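Long-range contacts in exopolyphosphatase (Aquifex aeolicus, PDB 1T6C), which probably hydrolyses phosphoanhydride bonds of polyphosphate or guanosine pentaphosphate, as a calcium-binding member of the Ppx/GppA family with an actin-like fold: residues V130-K135 / K156-R161; E137-V142 / P205-V210; T176-D181 / K189-F194. All blocks are in the same frame, centred on the assembly; numbering follows the deposited sequence. Where two conformers were deposited one is given.

Interaction 1: V130-K135 / K156-R161; sequences VAYSLK and KGYKVR
Ala131 sets its methyl under the ring of Tyr158: CB lies 3.8 Å from the ring centroid and 10° off the normal, a CH-pi contact over the middle of one face. The same CB is 3.8 Å from Gly157 O, and so it packs against both the ring and the backbone of the turn that carries it. Tyr158 CG stands anti to its carbonyl carbon (chi1 -82°), which lays the ring over the last turn of the helix and carries the hydroxyl on to Tyr132. There OH comes within 3.3 Å of Tyr132 CA and lies at the edge of the Tyr132 ring, in its plane, as the two tyrosines run side by side in one direction. The phenol of Tyr132 has its own anchor, a hydrogen bond from Leu36 N to its OH. A water bridges Tyr158 OH (2.7 Å) and Lys135 NZ, while the ammonium also donates to Tyr132 O, in the carbonyl plane on a lone pair. Gly157 and Tyr158 are the central residues of a type II' beta turn joining strands 149-156 and 159-166, and Tyr127 OH bonds to Gly157 O. The contact thus rests this hairpin, at the edge of the sheet, on the C-terminal end of helix 119-133.

Interaction 2: E137-V142 / P205-V210; sequences EGEVCV and PVDTIV
Glu139 O takes two backbone donors, Asp207 N at 2.8 Å and Thr208 N at 3.1 Å. The nearest pairs step from Glu139-Val206 to Val140-Thr208, and the extra residue, Asp207, forms a bulge of the classic kind. The Thr208 bond begins the regular parallel pairing: Thr208 O receives Cys141 N at 2.9 Å, and Cys141 O receives Val210 N. CA-H...O contacts accompany it, among them Val140 CA to Thr208 O at 3.3 Å. Side chains secure the start. A chi1 of -67° puts the Asp207 carboxylate beside its own backbone N, and OD2 accepts from Glu139 N at 2.9 Å in a nearly straight bond on its anti lone pair. Thr208 OG1 donates to Glu137 O at 2.8 Å, in the carbonyl plane on a lone pair. In this actin-like domain, strands 139-146, 149-156 and 159-166 form an antiparallel meander; the chain then passes through helices 170-177 and 185-199 and returns as 208-212 beside 139-146. The short segments run 22° from exactly parallel, with axes 4.8 Å apart. Val140, Val142, Thr208 and Val210 share one face, where Tyr127 of helix 119-133 packs on Val140 and Val142, and Val130 on Val142 and Val210. On the other, Cys141 CB meets Val206 CG1 at 4.0 Å, and Phe154 of strand 149-156 touches both residues. Farther out, Arg161 pairs with Glu139 OE1 in a salt bridge, which probably eases repulsion between the Glu139 and Asp207 carboxylates, and Lys290 NZ bonds to Asp207 O.

Interaction 3: T176-D181 / K189-F194; sequences TFFKQD and KRFFEF
Arg190 opens the contact with its aliphatic base: CB lies 4.0 Å from Phe177 CD1, while the chain, bent at chi3, leads NE to a water. That water accepts from NE at 2.8 Å and donates to Phe177 O, tying the side chain to the end of helix 170-177. Phe191 follows and brings both backbone and ring. Its CA sits 3.8 Å from the centroid of the Phe177 ring and 10° off the normal, a CH-pi contact over one face; Thr176 CG2 lies over the opposite face, so the ring is sandwiched. With CG anti to the backbone N (chi1 160°), the Phe191 ring turns toward Phe178, whose CZ stands over one face, offset toward the rim. These two rings are oblique, centroids 5.1 Å apart and planes at 55°, while Phe177 CD2 reaches the edge of the Phe191 ring in its plane. One turn later Phe194 completes the cluster, its CB 3.4 Å from Phe177 CZ. The ring pair is again oblique, with centroids 5.6 Å apart. Leu173 touches both Phe191 and Phe194, and Leu275 and Ala276 of helix 274-288 reach Phe178 and Phe191 respectively. The arrangement is a pair of consecutive helices of the actin-like fold, 170-177 and 185-199, joined by a short loop and packed through phenylalanines, with helix 274-288 as a third partner.

Interactions 1 and 2 share one sheet and touch directly, with Leu134 of the first packing on Val210 of the second. Interaction 1 is a surface contact at the sheet's edge, joined by CH-pi packing and a water bridge. Interaction 2, partly buried, lies within the sheet and depends on backbone hydrogen bonds, with buried valines following its more polar, exposed start along the strands. Interaction 3 is also partly buried but joins helices, largely through phenylalanines; its nearest atoms are about 14 Å from interaction 2 and about 22 Å from interaction 1. It falls within the chain between the two strands of interaction 2, whereas the segments of interactions 1 and 2 alternate in sequence.

Interaction 1: V130-K135 / K156-R161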
loop_
_atom_site.group_PDB
_atom_site.type_symbol
_atom_site.label_atom_id
_atom_site.label_comp_id
_atom_site.label_asym_id
_atom_site.label_seq_id
_atom_site.Cartn_x
_atom_site.Cartn_y
_atom_site.Cartn_z
ATOM N N VAL A 130 9.881 -5.450 2.415
ATOM C CA VAL A 130 10.527 -5.905 1.206
ATOM C C VAL A 130 11.911 -6.451 1.556
ATOM O O VAL A 130 12.338 -7.477 1.027
ATOM C CB VAL A 130 10.626 -4.761 0.197
ATOM C CG1 VAL A 130 11.532 -5.120 -0.929
ATOM C CG2 VAL A 130 9.253 -4.417 -0.326
ATOM N N ALA A 131 12.602 -5.747 2.428
ATOM C CA ALA A 131 13.914 -6.188 2.860
ATOM C C ALA A 131 13.867 -7.593 3.425
ATOM O O ALA A 131 14.709 -8.426 3.101
ATOM C CB ALA A 131 14.545 -5.202 3.840
ATOM N N TYR A 132 12.866 -7.878 4.237
ATOM C CA TYR A 132 12.684 -9.191 4.809
ATOM C C TYR A 132 12.177 -10.212 3.792
ATOM O O TYR A 132 12.726 -11.305 3.655
ATOM C CB TYR A 132 11.717 -9.119 5.996
ATOM C CG TYR A 132 11.381 -10.484 6.481
ATOM C CD1 TYR A 132 12.278 -11.184 7.269
ATOM C CD2 TYR A 132 10.200 -11.125 6.106
ATOM C CE1 TYR A 132 11.997 -12.452 7.687
ATOM C CE2 TYR A 132 9.922 -12.427 6.516
ATOM C CZ TYR A 132 10.849 -13.076 7.295
ATOM O OH TYR A 132 10.644 -14.350 7.732
ATOM N N SER A 133 11.112 -9.867 3.074
ATOM C CA SER A 133 10.392 -10.849 2.265
ATOM C C SER A 133 10.928 -11.113 0.883
ATOM O O SER A 133 10.534 -12.125 0.263
ATOM C CB SER A 133 8.919 -10.458 2.151
ATOM O OG SER A 133 8.746 -9.337 1.332
ATOM N N LEU A 134 11.817 -10.246 0.394
ATOM C CA LEU A 134 12.419 -10.402 -0.935
ATOM C C LEU A 134 13.939 -10.315 -0.944
ATOM O O LEU A 134 14.566 -10.828 -1.877
ATOM C CB LEU A 134 11.870 -9.362 -1.918
ATOM C CG LEU A 134 10.424 -9.606 -2.395
ATOM C CD1 LEU A 134 9.968 -8.393 -3.212
ATOM C CD2 LEU A 134 10.304 -10.892 -3.210
ATOM N N LYS A 135 14.502 -9.640 0.040
ATOM C CA LYS A 135 15.968 -9.438 0.141
ATOM C C LYS A 135 16.566 -8.968 -1.190
ATOM O O LYS A 135 17.500 -9.574 -1.707
ATOM C CB LYS A 135 16.647 -10.724 0.684
ATOM C CG LYS A 135 16.125 -11.115 2.078
ATOM C CD LYS A 135 16.649 -12.446 2.664
ATOM C CE LYS A 135 15.536 -13.177 3.491
ATOM N NZ LYS A 135 14.972 -12.455 4.717
ATOM N N LYS A 156 19.664 0.202 0.816
ATOM C CA LYS A 156 20.405 -1.014 0.570
ATOM C C LYS A 156 20.249 -1.939 1.764
ATOM O O LYS A 156 20.390 -1.499 2.904
ATOM C CB LYS A 156 21.889 -0.704 0.375
ATOM C CG LYS A 156 22.757 -1.947 0.224
ATOM C CD LYS A 156 23.879 -1.694 -0.767
ATOM C CE LYS A 156 25.031 -2.662 -0.594
ATOM N NZ LYS A 156 25.093 -3.593 -1.742
ATOM N N GLY A 157 19.922 -3.198 1.514
ATOM C CA GLY A 157 19.623 -4.124 2.586
ATOM C C GLY A 157 18.485 -3.532 3.427
ATOM O O GLY A 157 17.507 -3.008 2.867
ATOM N N TYR A 158 18.617 -3.555 4.739
ATOM C CA TYR A 158 17.550 -3.059 5.611
ATOM C C TYR A 158 17.619 -1.546 5.870
ATOM O O TYR A 158 16.754 -0.981 6.594
ATOM C CB TYR A 158 17.605 -3.805 6.932
ATOM C CG TYR A 158 16.940 -5.149 6.944
ATOM C CD1 TYR A 158 17.553 -6.257 6.420
ATOM C CD2 TYR A 158 15.664 -5.308 7.466
ATOM C CE1 TYR A 158 16.959 -7.487 6.463
ATOM C CE2 TYR A 158 15.070 -6.527 7.498
ATOM C CZ TYR A 158 15.698 -7.615 6.999
ATOM O OH TYR A 158 15.103 -8.856 7.040
ATOM N N LYS A 159 18.621 -0.871 5.290
ATOM C CA LYS A 159 18.869 0.527 5.557
ATOM C C LYS A 159 18.174 1.406 4.549
ATOM O O LYS A 159 18.439 1.318 3.374
ATOM C CB LYS A 159 20.382 0.838 5.501
ATOM C CG LYS A 159 20.691 2.265 5.838
ATOM C CD LYS A 159 22.184 2.541 5.988
ATOM C CE LYS A 159 22.755 3.193 4.772
ATOM N NZ LYS A 159 24.267 3.200 4.829
ATOM N N VAL A 160 17.278 2.252 5.015
ATOM C CA VAL A 160 16.688 3.271 4.172
ATOM C C VAL A 160 17.601 4.496 4.149
ATOM O O VAL A 160 18.006 4.997 5.205
ATOM C CB VAL A 160 15.314 3.647 4.715
ATOM C CG1 VAL A 160 14.698 4.821 3.957
ATOM C CG2 VAL A 160 14.380 2.422 4.657
ATOM N N ARG A 161 17.912 4.971 2.947
ATOM C CA ARG A 161 18.628 6.236 2.750
ATOM C C ARG A 161 17.747 7.431 2.564
ATOM O O ARG A 161 18.016 8.510 3.088
ATOM C CB ARG A 161 19.505 6.119 1.532
ATOM C CG ARG A 161 20.716 5.339 1.836
ATOM C CD ARG A 161 22.017 5.953 1.289
ATOM N NE ARG A 161 23.037 4.922 1.341
ATOM C CZ ARG A 161 23.052 3.889 0.537
ATOM N NH1 ARG A 161 22.109 3.730 -0.382
ATOM N NH2 ARG A 161 23.994 2.986 0.668
HETATM O O HOH W 1 16.546 -11.009 6.279
#

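Interaction 2: E137-V142 / P205-V210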
loop_
_atom_site.group_PDB
_atom_site.type_symbol
_atom_site.label_atom_id
_atom_site.label_comp_id
_atom_site.label_asym_id
_atom_site.label_seq_id
_atom_site.Cartn_x
_atom_site.Cartn_y
_atom_site.Cartn_z
ATOM N N GLU A 137 18.739 -7.176 -4.032
ATOM C CA GLU A 137 20.169 -6.893 -4.040
ATOM C C GLU A 137 20.522 -5.516 -4.540
ATOM O O GLU A 137 19.813 -4.892 -5.332
ATOM C CB GLU A 137 20.874 -7.912 -4.931
ATOM C CG GLU A 137 20.976 -9.287 -4.326
ATOM C CD GLU A 137 21.739 -10.237 -5.220
ATOM O OE1 GLU A 137 21.409 -10.320 -6.425
ATOM O OE2 GLU A 137 22.670 -10.895 -4.720
ATOM N N GLY A 138 21.684 -5.042 -4.100
ATOM C CA GLY A 138 22.202 -3.786 -4.547
ATOM C C GLY A 138 21.428 -2.600 -4.029
ATOM O O GLY A 138 20.848 -2.653 -2.950
ATOM N N GLU A 139 21.456 -1.529 -4.789
ATOM C CA GLU A 139 20.749 -0.306 -4.476
ATOM C C GLU A 139 19.312 -0.532 -4.893
ATOM O O GLU A 139 19.019 -0.844 -6.053
ATOM C CB GLU A 139 21.335 0.890 -5.223
ATOM C CG GLU A 139 22.766 1.263 -4.819
ATOM C CD GLU A 139 22.932 1.479 -3.325
ATOM O OE1 GLU A 139 22.122 2.215 -2.749
ATOM O OE2 GLU A 139 23.856 0.893 -2.733
ATOM N N VAL A 140 18.420 -0.354 -3.935
ATOM C CA VAL A 140 17.022 -0.710 -4.112
ATOM C C VAL A 140 16.132 0.528 -4.108
ATOM O O VAL A 140 16.365 1.452 -3.350
ATOM C CB VAL A 140 16.595 -1.584 -2.931
ATOM C CG1 VAL A 140 15.134 -1.981 -3.080
ATOM C CG2 VAL A 140 17.467 -2.829 -2.821
ATOM N N CYS A 141 15.107 0.528 -4.958
ATOM C CA CYS A 141 14.029 1.488 -4.841
ATOM C C CYS A 141 12.729 0.720 -4.730
ATOM O O CYS A 141 12.391 -0.083 -5.602
ATOM C CB CYS A 141 13.984 2.455 -6.007
ATOM S SG CYS A 141 12.656 3.673 -5.818
ATOM N N VAL A 142 12.022 0.938 -3.614
ATOM C CA VAL A 142 10.707 0.357 -3.398
ATOM C C VAL A 142 9.710 1.417 -3.849
ATOM O O VAL A 142 9.796 2.561 -3.424
ATOM C CB VAL A 142 10.508 -0.024 -1.925
ATOM C CG1 VAL A 142 9.080 -0.425 -1.638
ATOM C CG2 VAL A 142 11.409 -1.164 -1.578
ATOM N N PRO A 205 20.073 6.317 -9.946
ATOM C CA PRO A 205 20.549 5.004 -10.373
ATOM C C PRO A 205 20.231 3.932 -9.331
ATOM O O PRO A 205 20.572 4.090 -8.167
ATOM C CB PRO A 205 22.068 5.190 -10.487
ATOM C CG PRO A 205 22.268 6.642 -10.516
ATOM C CD PRO A 205 21.192 7.244 -9.704
ATOM N N VAL A 206 19.591 2.852 -9.759
ATOM C CA VAL A 206 19.326 1.731 -8.860
ATOM C C VAL A 206 19.579 0.403 -9.550
ATOM O O VAL A 206 19.607 0.331 -10.778
ATOM C CB VAL A 206 17.869 1.763 -8.327
ATOM C CG1 VAL A 206 17.641 3.053 -7.589
ATOM C CG2 VAL A 206 16.900 1.588 -9.454
ATOM N N ASP A 207 19.829 -0.627 -8.748
ATOM C CA ASP A 207 19.998 -1.979 -9.239
ATOM C C ASP A 207 18.670 -2.702 -9.337
ATOM O O ASP A 207 18.471 -3.486 -10.241
ATOM C CB ASP A 207 20.902 -2.781 -8.318
ATOM C CG ASP A 207 22.322 -2.276 -8.338
ATOM O OD1 ASP A 207 22.879 -2.251 -9.459
ATOM O OD2 ASP A 207 22.892 -1.816 -7.327
ATOM N N THR A 208 17.779 -2.491 -8.358
ATOM C CA THR A 208 16.560 -3.276 -8.242
ATOM C C THR A 208 15.405 -2.345 -7.884
ATOM O O THR A 208 15.488 -1.599 -6.925
ATOM C CB THR A 208 16.669 -4.322 -7.109
ATOM O OG1 THR A 208 17.832 -5.146 -7.280
ATOM C CG2 THR A 208 15.445 -5.288 -7.112
ATOM N N ILE A 209 14.334 -2.444 -8.652
ATOM C CA ILE A 209 13.055 -1.820 -8.339
ATOM C C ILE A 209 12.081 -2.878 -7.865
ATOM O O ILE A 209 11.895 -3.904 -8.510
ATOM C CB ILE A 209 12.484 -1.082 -9.558
ATOM C CG1 ILE A 209 13.406 0.089 -9.923
ATOM C CG2 ILE A 209 11.083 -0.588 -9.241
ATOM C CD1 ILE A 209 12.990 0.840 -11.169
ATOM N N VAL A 210 11.406 -2.598 -6.747
ATOM C CA VAL A 210 10.380 -3.477 -6.232
ATOM C C VAL A 210 9.087 -2.701 -6.211
ATOM O O VAL A 210 9.049 -1.594 -5.671
ATOM C CB VAL A 210 10.680 -3.921 -4.796
ATOM C CG1 VAL A 210 9.595 -4.806 -4.260
ATOM C CG2 VAL A 210 12.007 -4.663 -4.737
HETATM O O HOH W 2 17.544 -8.454 -6.245
#

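Interaction 3: T176-D181 / K189-F194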
loop_
_atom_site.group_PDB
_atom_site.type_symbol
_atom_site.label_atom_id
_atom_site.label_comp_id
_atom_site.label_asym_id
_atom_site.label_seq_id
_atom_site.Cartn_x
_atom_site.Cartn_y
_atom_site.Cartn_z
ATOM N N THR A 176 -8.535 13.831 -13.076
ATOM C CA THR A 176 -7.883 14.996 -13.644
ATOM C C THR A 176 -7.679 14.850 -15.135
ATOM O O THR A 176 -7.964 15.778 -15.912
ATOM C CB THR A 176 -6.509 15.208 -12.957
ATOM O OG1 THR A 176 -6.691 15.618 -11.586
ATOM C CG2 THR A 176 -5.722 16.294 -13.663
ATOM N N PHE A 177 -7.136 13.703 -15.542
ATOM C CA PHE A 177 -6.719 13.523 -16.941
ATOM C C PHE A 177 -7.718 12.775 -17.815
ATOM O O PHE A 177 -7.801 13.049 -19.014
ATOM C CB PHE A 177 -5.374 12.783 -16.974
ATOM C CG PHE A 177 -4.252 13.588 -16.409
ATOM C CD1 PHE A 177 -3.822 14.731 -17.069
ATOM C CD2 PHE A 177 -3.609 13.210 -15.233
ATOM C CE1 PHE A 177 -2.815 15.516 -16.539
ATOM C CE2 PHE A 177 -2.622 13.993 -14.714
ATOM C CZ PHE A 177 -2.214 15.150 -15.373
ATOM N N PHE A 178 -8.405 11.803 -17.235
ATOM C CA PHE A 178 -9.212 10.855 -18.001
ATOM C C PHE A 178 -10.656 11.305 -17.969
ATOM O O PHE A 178 -11.479 10.754 -17.250
ATOM C CB PHE A 178 -9.042 9.422 -17.505
ATOM C CG PHE A 178 -7.614 8.900 -17.522
ATOM C CD1 PHE A 178 -6.596 9.497 -18.276
ATOM C CD2 PHE A 178 -7.294 7.747 -16.801
ATOM C CE1 PHE A 178 -5.317 8.975 -18.276
ATOM C CE2 PHE A 178 -5.976 7.211 -16.822
ATOM C CZ PHE A 178 -5.017 7.822 -17.561
ATOM N N LYS A 179 -10.965 12.299 -18.793
ATOM C CA LYS A 179 -12.331 12.803 -18.837
ATOM C C LYS A 179 -13.266 11.830 -19.564
ATOM O O LYS A 179 -14.455 11.813 -19.259
ATOM C CB LYS A 179 -12.424 14.190 -19.472
ATOM C CG LYS A 179 -11.447 15.234 -18.915
ATOM C CD LYS A 179 -11.678 15.497 -17.465
ATOM C CE LYS A 179 -10.783 16.628 -16.967
ATOM N NZ LYS A 179 -10.910 16.814 -15.488
ATOM N N GLN A 180 -12.727 11.042 -20.497
ATOM C CA GLN A 180 -13.472 9.937 -21.123
ATOM C C GLN A 180 -13.139 8.609 -20.454
ATOM O O GLN A 180 -12.076 8.449 -19.846
ATOM C CB GLN A 180 -13.161 9.868 -22.609
ATOM C CG GLN A 180 -13.506 11.150 -23.348
ATOM C CD GLN A 180 -14.830 11.061 -24.031
ATOM O OE1 GLN A 180 -15.877 11.199 -23.395
ATOM N NE2 GLN A 180 -14.802 10.797 -25.333
ATOM N N ASP A 181 -14.055 7.656 -20.583
ATOM C CA ASP A 181 -13.869 6.330 -20.020
ATOM C C ASP A 181 -14.040 5.275 -21.101
ATOM O O ASP A 181 -15.172 4.999 -21.494
ATOM C CB ASP A 181 -14.880 6.130 -18.904
ATOM C CG ASP A 181 -14.751 4.800 -18.226
ATOM O OD1 ASP A 181 -13.836 3.998 -18.549
ATOM O OD2 ASP A 181 -15.522 4.486 -17.303
ATOM N N LYS A 189 -1.700 10.943 -23.146
ATOM C CA LYS A 189 -0.469 11.689 -23.387
ATOM C C LYS A 189 -0.254 12.716 -22.292
ATOM O O LYS A 189 0.847 12.857 -21.777
ATOM C CB LYS A 189 -0.555 12.361 -24.755
ATOM C CG LYS A 189 0.575 13.263 -25.122
ATOM C CD LYS A 189 0.065 14.396 -26.087
ATOM C CE LYS A 189 -0.741 15.429 -25.375
ATOM N NZ LYS A 189 -1.099 16.577 -26.291
ATOM N N ARG A 190 -1.291 13.479 -21.967
ATOM C CA ARG A 190 -1.150 14.474 -20.918
ATOM C C ARG A 190 -0.781 13.859 -19.551
ATOM O O ARG A 190 -0.001 14.427 -18.782
ATOM C CB ARG A 190 -2.414 15.270 -20.769
ATOM C CG ARG A 190 -2.645 16.252 -21.892
ATOM C CD ARG A 190 -3.842 17.152 -21.637
ATOM N NE ARG A 190 -5.147 16.580 -21.986
ATOM C CZ ARG A 190 -5.638 16.541 -23.216
ATOM N NH1 ARG A 190 -6.842 16.028 -23.453
ATOM N NH2 ARG A 190 -4.933 17.001 -24.220
ATOM N N PHE A 191 -1.446 12.748 -19.242
ATOM C CA PHE A 191 -1.175 11.969 -18.034
ATOM C C PHE A 191 0.312 11.588 -17.993
ATOM O O PHE A 191 0.987 11.808 -16.981
ATOM C CB PHE A 191 -2.103 10.754 -18.043
ATOM C CG PHE A 191 -1.697 9.616 -17.170
ATOM C CD1 PHE A 191 -1.983 9.619 -15.816
ATOM C CD2 PHE A 191 -1.110 8.473 -17.720
ATOM C CE1 PHE A 191 -1.634 8.542 -15.039
ATOM C CE2 PHE A 191 -0.800 7.391 -16.940
ATOM C CZ PHE A 191 -1.052 7.428 -15.607
ATOM N N PHE A 192 0.840 11.060 -19.086
ATOM C CA PHE A 192 2.263 10.717 -19.089
ATOM C C PHE A 192 3.207 11.927 -19.051
ATOM O O PHE A 192 4.286 11.843 -18.456
ATOM C CB PHE A 192 2.596 9.783 -20.268
ATOM C CG PHE A 192 2.182 8.335 -20.046
ATOM C CD1 PHE A 192 2.645 7.637 -18.944
ATOM C CD2 PHE A 192 1.354 7.662 -20.931
ATOM C CE1 PHE A 192 2.279 6.289 -18.721
ATOM C CE2 PHE A 192 0.977 6.326 -20.702
ATOM C CZ PHE A 192 1.447 5.657 -19.599
ATOM N N GLU A 193 2.847 13.028 -19.691
ATOM C CA GLU A 193 3.631 14.244 -19.583
ATOM C C GLU A 193 3.745 14.657 -18.115
ATOM O O GLU A 193 4.808 15.100 -17.658
ATOM C CB GLU A 193 3.006 15.377 -20.406
ATOM C CG GLU A 193 3.040 15.206 -21.908
ATOM C CD GLU A 193 2.224 16.270 -22.676
ATOM O OE1 GLU A 193 1.464 17.053 -22.064
ATOM O OE2 GLU A 193 2.356 16.330 -23.917
ATOM N N PHE A 194 2.631 14.573 -17.384
ATOM C CA PHE A 194 2.625 14.943 -15.980
ATOM C C PHE A 194 3.524 13.998 -15.196
ATOM O O PHE A 194 4.313 14.430 -14.355
ATOM C CB PHE A 194 1.195 14.943 -15.414
ATOM C CG PHE A 194 1.160 14.939 -13.922
ATOM C CD1 PHE A 194 1.441 16.103 -13.214
ATOM C CD2 PHE A 194 0.944 13.779 -13.221
ATOM C CE1 PHE A 194 1.458 16.103 -11.837
ATOM C CE2 PHE A 194 0.972 13.768 -11.832
ATOM C CZ PHE A 194 1.200 14.941 -11.135
HETATM O O HOH W 3 -6.602 15.358 -19.912
#